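Local structure of ribonuclease P protein component 3 (Thermococcus kodakarensis KOD1, 3WYZ) at residues S112-H124 / I155-Y169. The protein probably serves as a protein subunit of ribonuclease P, the RNA-containing enzyme that cleaves the 5'-ends of precursor tRNAs. Sequence-based numbering, arbitrary orientation.
Sequences SPWFGRKDPGFDH and ILRFMMKTWQLVKKY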
loop_
_atom_site.group_PDB
_atom_site.type_symbol
_atom_site.label_atom_id
_atom_site.label_comp_id
_atom_site.label_asym_id
_atom_site.label_seq_id
_atom_site.Cartn_x
_atom_site.Cartn_y
_atom_site.Cartn_z
ATOM N N SER A 112 -2.607 -4.635 -1.622
ATOM C CA SER A 112 -3.590 -5.418 -2.377
ATOM C C SER A 112 -3.237 -6.907 -2.499
ATOM O O SER A 112 -2.831 -7.355 -3.565
ATOM C CB SER A 112 -3.767 -4.821 -3.775
ATOM O OG SER A 112 -4.283 -3.510 -3.702
ATOM N N PRO A 113 -3.401 -7.677 -1.410
ATOM C CA PRO A 113 -3.099 -9.115 -1.450
ATOM C C PRO A 113 -3.977 -9.896 -2.426
ATOM O O PRO A 113 -3.588 -10.979 -2.866
ATOM C CB PRO A 113 -3.349 -9.576 -0.002
ATOM C CG PRO A 113 -4.176 -8.497 0.623
ATOM C CD PRO A 113 -3.781 -7.228 -0.061
ATOM N N TRP A 114 -5.143 -9.338 -2.747
ATOM C CA TRP A 114 -6.092 -9.922 -3.700
ATOM C C TRP A 114 -5.704 -9.700 -5.167
ATOM O O TRP A 114 -6.285 -10.316 -6.059
ATOM C CB TRP A 114 -7.501 -9.336 -3.472
ATOM C CG TRP A 114 -7.520 -7.836 -3.524
ATOM C CD1 TRP A 114 -7.608 -7.047 -4.639
ATOM C CD2 TRP A 114 -7.413 -6.941 -2.409
ATOM N NE1 TRP A 114 -7.564 -5.720 -4.284
ATOM C CE2 TRP A 114 -7.439 -5.628 -2.921
ATOM C CE3 TRP A 114 -7.298 -7.126 -1.026
ATOM C CZ2 TRP A 114 -7.356 -4.506 -2.101
ATOM C CZ3 TRP A 114 -7.209 -6.008 -0.209
ATOM C CH2 TRP A 114 -7.237 -4.714 -0.750
ATOM N N PHE A 115 -4.747 -8.809 -5.418
ATOM C CA PHE A 115 -4.448 -8.334 -6.774
ATOM C C PHE A 115 -4.237 -9.473 -7.776
ATOM O O PHE A 115 -3.320 -10.271 -7.635
ATOM C CB PHE A 115 -3.216 -7.413 -6.748
ATOM C CG PHE A 115 -2.877 -6.804 -8.080
ATOM C CD1 PHE A 115 -3.679 -5.819 -8.631
ATOM C CD2 PHE A 115 -1.748 -7.212 -8.781
ATOM C CE1 PHE A 115 -3.366 -5.251 -9.862
ATOM C CE2 PHE A 115 -1.427 -6.644 -10.010
ATOM C CZ PHE A 115 -2.240 -5.664 -10.553
ATOM N N GLY A 116 -5.103 -9.540 -8.780
ATOM C CA GLY A 116 -5.002 -10.553 -9.832
ATOM C C GLY A 116 -5.382 -11.952 -9.383
ATOM O O GLY A 116 -4.817 -12.930 -9.863
ATOM N N ARG A 117 -6.347 -12.050 -8.471
ATOM C CA ARG A 117 -6.779 -13.338 -7.927
ATOM C C ARG A 117 -8.290 -13.498 -8.004
ATOM O O ARG A 117 -9.019 -12.549 -8.318
ATOM C CB ARG A 117 -6.356 -13.473 -6.461
ATOM C CG ARG A 117 -4.866 -13.337 -6.197
ATOM C CD ARG A 117 -4.572 -13.503 -4.710
ATOM N NE ARG A 117 -4.917 -14.837 -4.221
ATOM C CZ ARG A 117 -4.194 -15.934 -4.437
ATOM N NH1 ARG A 117 -3.062 -15.887 -5.130
ATOM N NH2 ARG A 117 -4.605 -17.091 -3.948
ATOM N N LYS A 118 -8.748 -14.710 -7.703
ATOM C CA LYS A 118 -10.174 -14.996 -7.555
ATOM C C LYS A 118 -10.523 -15.231 -6.087
ATOM O O LYS A 118 -11.523 -15.866 -5.783
ATOM C CB LYS A 118 -10.579 -16.198 -8.417
ATOM C CG LYS A 118 -10.545 -15.925 -9.914
ATOM C CD LYS A 118 -9.212 -16.308 -10.540
ATOM C CE LYS A 118 -9.129 -17.798 -10.853
ATOM N NZ LYS A 118 -10.016 -18.211 -11.981
ATOM N N ASP A 119 -9.699 -14.692 -5.188
ATOM C CA ASP A 119 -9.922 -14.785 -3.744
ATOM C C ASP A 119 -9.130 -13.677 -3.013
ATOM O O ASP A 119 -8.257 -13.043 -3.613
ATOM C CB ASP A 119 -9.528 -16.180 -3.228
ATOM C CG ASP A 119 -8.040 -16.469 -3.379
ATOM O OD1 ASP A 119 -7.218 -15.868 -2.645
ATOM O OD2 ASP A 119 -7.694 -17.322 -4.223
ATOM N N PRO A 120 -9.431 -13.441 -1.720
ATOM C CA PRO A 120 -8.792 -12.342 -0.972
ATOM C C PRO A 120 -7.268 -12.388 -0.883
ATOM O O PRO A 120 -6.630 -11.340 -0.793
ATOM C CB PRO A 120 -9.389 -12.481 0.431
ATOM C CG PRO A 120 -10.683 -13.162 0.225
ATOM C CD PRO A 120 -10.497 -14.091 -0.932
ATOM N N GLY A 121 -6.695 -13.586 -0.896
ATOM C CA GLY A 121 -5.254 -13.746 -0.728
ATOM C C GLY A 121 -4.830 -13.405 0.685
ATOM O O GLY A 121 -3.694 -13.006 0.935
ATOM N N PHE A 122 -5.756 -13.591 1.616
ATOM C CA PHE A 122 -5.585 -13.155 2.994
ATOM C C PHE A 122 -6.540 -13.988 3.839
ATOM O O PHE A 122 -7.700 -14.173 3.469
ATOM C CB PHE A 122 -5.917 -11.664 3.101
ATOM C CG PHE A 122 -5.304 -10.975 4.285
ATOM C CD1 PHE A 122 -3.952 -10.678 4.300
ATOM C CD2 PHE A 122 -6.084 -10.583 5.366
ATOM C CE1 PHE A 122 -3.385 -10.030 5.378
ATOM C CE2 PHE A 122 -5.522 -9.927 6.448
ATOM C CZ PHE A 122 -4.172 -9.651 6.451
ATOM N N ASP A 123 -6.042 -14.495 4.962
ATOM C CA ASP A 123 -6.798 -15.404 5.818
ATOM C C ASP A 123 -6.411 -15.221 7.289
ATOM O O ASP A 123 -5.557 -14.393 7.612
ATOM C CB ASP A 123 -6.562 -16.855 5.368
ATOM C CG ASP A 123 -5.079 -17.229 5.305
ATOM O OD1 ASP A 123 -4.223 -16.457 5.798
ATOM O OD2 ASP A 123 -4.769 -18.312 4.755
ATOM N N HIS A 124 -7.052 -15.986 8.171
ATOM C CA HIS A 124 -6.741 -15.956 9.603
ATOM C C HIS A 124 -5.242 -16.059 9.880
ATOM O O HIS A 124 -4.731 -15.365 10.766
ATOM C CB HIS A 124 -7.480 -17.079 10.340
ATOM C CG HIS A 124 -8.959 -16.859 10.454
ATOM N ND1 HIS A 124 -9.526 -16.102 11.459
ATOM C CD2 HIS A 124 -9.988 -17.302 9.692
ATOM C CE1 HIS A 124 -10.840 -16.086 11.309
ATOM N NE2 HIS A 124 -11.146 -16.806 10.244
ATOM N N ILE A 155 -13.591 -7.633 -6.886
ATOM C CA ILE A 155 -12.594 -6.895 -6.108
ATOM C C ILE A 155 -13.188 -6.405 -4.784
ATOM O O ILE A 155 -12.582 -6.585 -3.735
ATOM C CB ILE A 155 -12.035 -5.679 -6.889
ATOM C CG1 ILE A 155 -11.290 -6.114 -8.171
ATOM C CG2 ILE A 155 -11.101 -4.857 -6.011
ATOM C CD1 ILE A 155 -9.959 -6.808 -7.946
ATOM N N LEU A 156 -14.371 -5.797 -4.838
ATOM C CA LEU A 156 -15.022 -5.275 -3.628
ATOM C C LEU A 156 -15.279 -6.376 -2.602
ATOM O O LEU A 156 -15.078 -6.152 -1.399
ATOM C CB LEU A 156 -16.331 -4.556 -3.959
ATOM C CG LEU A 156 -16.171 -3.168 -4.589
ATOM C CD1 LEU A 156 -17.458 -2.715 -5.271
ATOM C CD2 LEU A 156 -15.725 -2.137 -3.563
ATOM N N ARG A 157 -15.703 -7.556 -3.067
ATOM C CA ARG A 157 -15.882 -8.703 -2.169
ATOM C C ARG A 157 -14.579 -9.068 -1.461
ATOM O O ARG A 157 -14.582 -9.324 -0.259
ATOM C CB ARG A 157 -16.446 -9.933 -2.904
ATOM C CG ARG A 157 -17.944 -9.854 -3.165
ATOM C CD ARG A 157 -18.573 -11.178 -3.602
ATOM N NE ARG A 157 -17.787 -11.921 -4.601
ATOM C CZ ARG A 157 -16.907 -12.888 -4.327
ATOM N NH1 ARG A 157 -16.264 -13.489 -5.319
ATOM N NH2 ARG A 157 -16.652 -13.262 -3.075
ATOM N N PHE A 158 -13.475 -9.085 -2.206
ATOM C CA PHE A 158 -12.172 -9.441 -1.644
ATOM C C PHE A 158 -11.709 -8.410 -0.631
ATOM O O PHE A 158 -11.132 -8.759 0.397
ATOM C CB PHE A 158 -11.100 -9.592 -2.739
ATOM C CG PHE A 158 -11.460 -10.570 -3.830
ATOM C CD1 PHE A 158 -12.237 -11.692 -3.568
ATOM C CD2 PHE A 158 -11.004 -10.367 -5.124
ATOM C CE1 PHE A 158 -12.556 -12.586 -4.577
ATOM C CE2 PHE A 158 -11.321 -11.249 -6.137
ATOM C CZ PHE A 158 -12.095 -12.361 -5.867
ATOM N N MET A 159 -11.950 -7.141 -0.941
ATOM C CA MET A 159 -11.620 -6.051 -0.032
ATOM C C MET A 159 -12.446 -6.114 1.249
ATOM O O MET A 159 -11.935 -5.811 2.324
ATOM C CB MET A 159 -11.838 -4.708 -0.712
ATOM C CG MET A 159 -10.802 -4.391 -1.773
ATOM S SD MET A 159 -11.079 -2.770 -2.501
ATOM C CE MET A 159 -9.770 -2.713 -3.714
ATOM N N MET A 160 -13.713 -6.504 1.130
ATOM C CA MET A 160 -14.574 -6.722 2.291
ATOM C C MET A 160 -14.057 -7.857 3.174
ATOM O O MET A 160 -14.026 -7.713 4.390
ATOM C CB MET A 160 -16.013 -7.014 1.860
ATOM C CG MET A 160 -16.743 -5.808 1.288
ATOM S SD MET A 160 -18.335 -6.241 0.557
ATOM C CE MET A 160 -18.691 -4.787 -0.432
ATOM N N LYS A 161 -13.656 -8.973 2.568
ATOM C CA LYS A 161 -13.127 -10.117 3.327
ATOM C C LYS A 161 -11.830 -9.749 4.052
ATOM O O LYS A 161 -11.638 -10.100 5.216
ATOM C CB LYS A 161 -12.871 -11.334 2.422
ATOM C CG LYS A 161 -14.119 -11.942 1.788
ATOM C CD LYS A 161 -13.999 -13.456 1.630
ATOM C CE LYS A 161 -14.944 -14.008 0.566
ATOM N NZ LYS A 161 -15.206 -15.470 0.739
ATOM N N THR A 162 -10.945 -9.047 3.351
ATOM C CA THR A 162 -9.681 -8.613 3.921
ATOM C C THR A 162 -9.893 -7.590 5.039
ATOM O O THR A 162 -9.218 -7.641 6.067
ATOM C CB THR A 162 -8.763 -8.016 2.844
ATOM O OG1 THR A 162 -8.533 -8.989 1.815
ATOM C CG2 THR A 162 -7.443 -7.601 3.432
ATOM N N TRP A 163 -10.822 -6.662 4.843
ATOM C CA TRP A 163 -11.123 -5.674 5.878
ATOM C C TRP A 163 -11.607 -6.347 7.165
ATOM O O TRP A 163 -11.149 -6.010 8.245
ATOM C CB TRP A 163 -12.161 -4.657 5.393
ATOM C CG TRP A 163 -12.839 -3.918 6.515
ATOM C CD1 TRP A 163 -14.162 -3.925 6.813
ATOM C CD2 TRP A 163 -12.208 -3.092 7.507
ATOM N NE1 TRP A 163 -14.408 -3.145 7.921
ATOM C CE2 TRP A 163 -13.224 -2.628 8.370
ATOM C CE3 TRP A 163 -10.884 -2.713 7.753
ATOM C CZ2 TRP A 163 -12.964 -1.784 9.457
ATOM C CZ3 TRP A 163 -10.622 -1.872 8.839
ATOM C CH2 TRP A 163 -11.665 -1.423 9.681
ATOM N N GLN A 164 -12.525 -7.301 7.044
ATOM C CA GLN A 164 -13.097 -7.988 8.204
ATOM C C GLN A 164 -12.020 -8.706 9.018
ATOM O O GLN A 164 -12.083 -8.756 10.236
ATOM C CB GLN A 164 -14.165 -8.995 7.759
ATOM C CG GLN A 164 -15.439 -8.363 7.204
ATOM C CD GLN A 164 -16.325 -9.361 6.469
ATOM O OE1 GLN A 164 -16.525 -10.481 6.926
ATOM N NE2 GLN A 164 -16.863 -8.951 5.328
ATOM N N LEU A 165 -11.040 -9.277 8.314
ATOM C CA LEU A 165 -9.893 -9.940 8.941
ATOM C C LEU A 165 -8.948 -8.919 9.571
ATOM O O LEU A 165 -8.580 -9.051 10.731
ATOM C CB LEU A 165 -9.124 -10.784 7.916
ATOM C CG LEU A 165 -9.778 -12.116 7.542
ATOM C CD1 LEU A 165 -9.163 -12.695 6.272
ATOM C CD2 LEU A 165 -9.665 -13.102 8.693
ATOM N N VAL A 166 -8.560 -7.914 8.787
ATOM C CA VAL A 166 -7.746 -6.795 9.259
ATOM C C VAL A 166 -8.325 -6.187 10.540
ATOM O O VAL A 166 -7.596 -5.930 11.503
ATOM C CB VAL A 166 -7.638 -5.696 8.168
ATOM C CG1 VAL A 166 -7.240 -4.352 8.755
ATOM C CG2 VAL A 166 -6.654 -6.106 7.075
ATOM N N LYS A 167 -9.631 -5.957 10.540
ATOM C CA LYS A 167 -10.303 -5.348 11.675
ATOM C C LYS A 167 -10.276 -6.246 12.914
ATOM O O LYS A 167 -10.023 -5.767 14.028
ATOM C CB LYS A 167 -11.740 -4.992 11.303
ATOM C CG LYS A 167 -12.437 -4.085 12.304
ATOM C CD LYS A 167 -13.612 -4.783 12.960
ATOM C CE LYS A 167 -14.550 -3.792 13.634
ATOM N NZ LYS A 167 -15.926 -4.352 13.772
ATOM N N LYS A 168 -10.522 -7.543 12.712
ATOM C CA LYS A 168 -10.558 -8.505 13.811
ATOM C C LYS A 168 -9.182 -8.697 14.448
ATOM O O LYS A 168 -9.058 -8.735 15.666
ATOM C CB LYS A 168 -11.086 -9.858 13.326
ATOM C CG LYS A 168 -11.509 -10.790 14.455
ATOM C CD LYS A 168 -11.868 -12.171 13.945
ATOM C CE LYS A 168 -13.210 -12.191 13.225
ATOM N NZ LYS A 168 -13.269 -13.293 12.219
ATOM N N TYR A 169 -8.152 -8.814 13.616
ATOM C CA TYR A 169 -6.790 -9.032 14.097
ATOM C C TYR A 169 -6.043 -7.731 14.416
ATOM O O TYR A 169 -4.870 -7.761 14.773
ATOM C CB TYR A 169 -6.012 -9.869 13.080
ATOM C CG TYR A 169 -6.388 -11.329 13.120
ATOM C CD1 TYR A 169 -7.437 -11.820 12.352
ATOM C CD2 TYR A 169 -5.705 -12.219 13.947
ATOM C CE1 TYR A 169 -7.791 -13.157 12.396
ATOM C CE2 TYR A 169 -6.057 -13.557 13.999
ATOM C CZ TYR A 169 -7.094 -14.019 13.221
ATOM O OH TYR A 169 -7.437 -15.344 13.267
#
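Trp114 and Phe158 anchor this contact, in which the loop after strand 109-111 of a TIM barrel-like fold lies along helix 149-168. The tight part centres on two aromatic rings. Trp114 has its CG between the backbone N and the carbonyl carbon (chi1 55°), which lays the indole flat between Ser112 CA over one face and Met159 over the other. The unbranched methionine suits this place: its CG sits 3.8 Å from the centroid of the Trp114 six-membered ring, and its CE reaches Trp114 CZ2 at 3.4 Å. Trp114 NE1, buried near Met159 CE and Ile155 CG2, has no hydrogen-bond partner in the model. Thr162 OG1 donates to Phe158 O of its own helix, so its polarity is met there while the oxygen lies 3.6 Å from Trp114 CE3. An alanine in place of Trp114 would probably open a gap beside Met159 CG and CE and remove the ring wall that Ile155 and Thr162 rest on. Phe158 is flat enough to lie against the backbone of Asp119, whose carbonyl carbon stands 3.7 Å above the ring, while the rigid Pro120 packs its CG on Lys161 CB at 3.6 Å. Farther along, Phe122 CD2 meets Leu165 CD1 and Thr162 CG2. Toward solvent the contact loosens to the exposed His124. Leu165 CD2 covers one imidazole face, and Tyr169 OH comes to the ring's edge, in its plane, to share a hydrogen bond of 2.9 Å with His124 ND1.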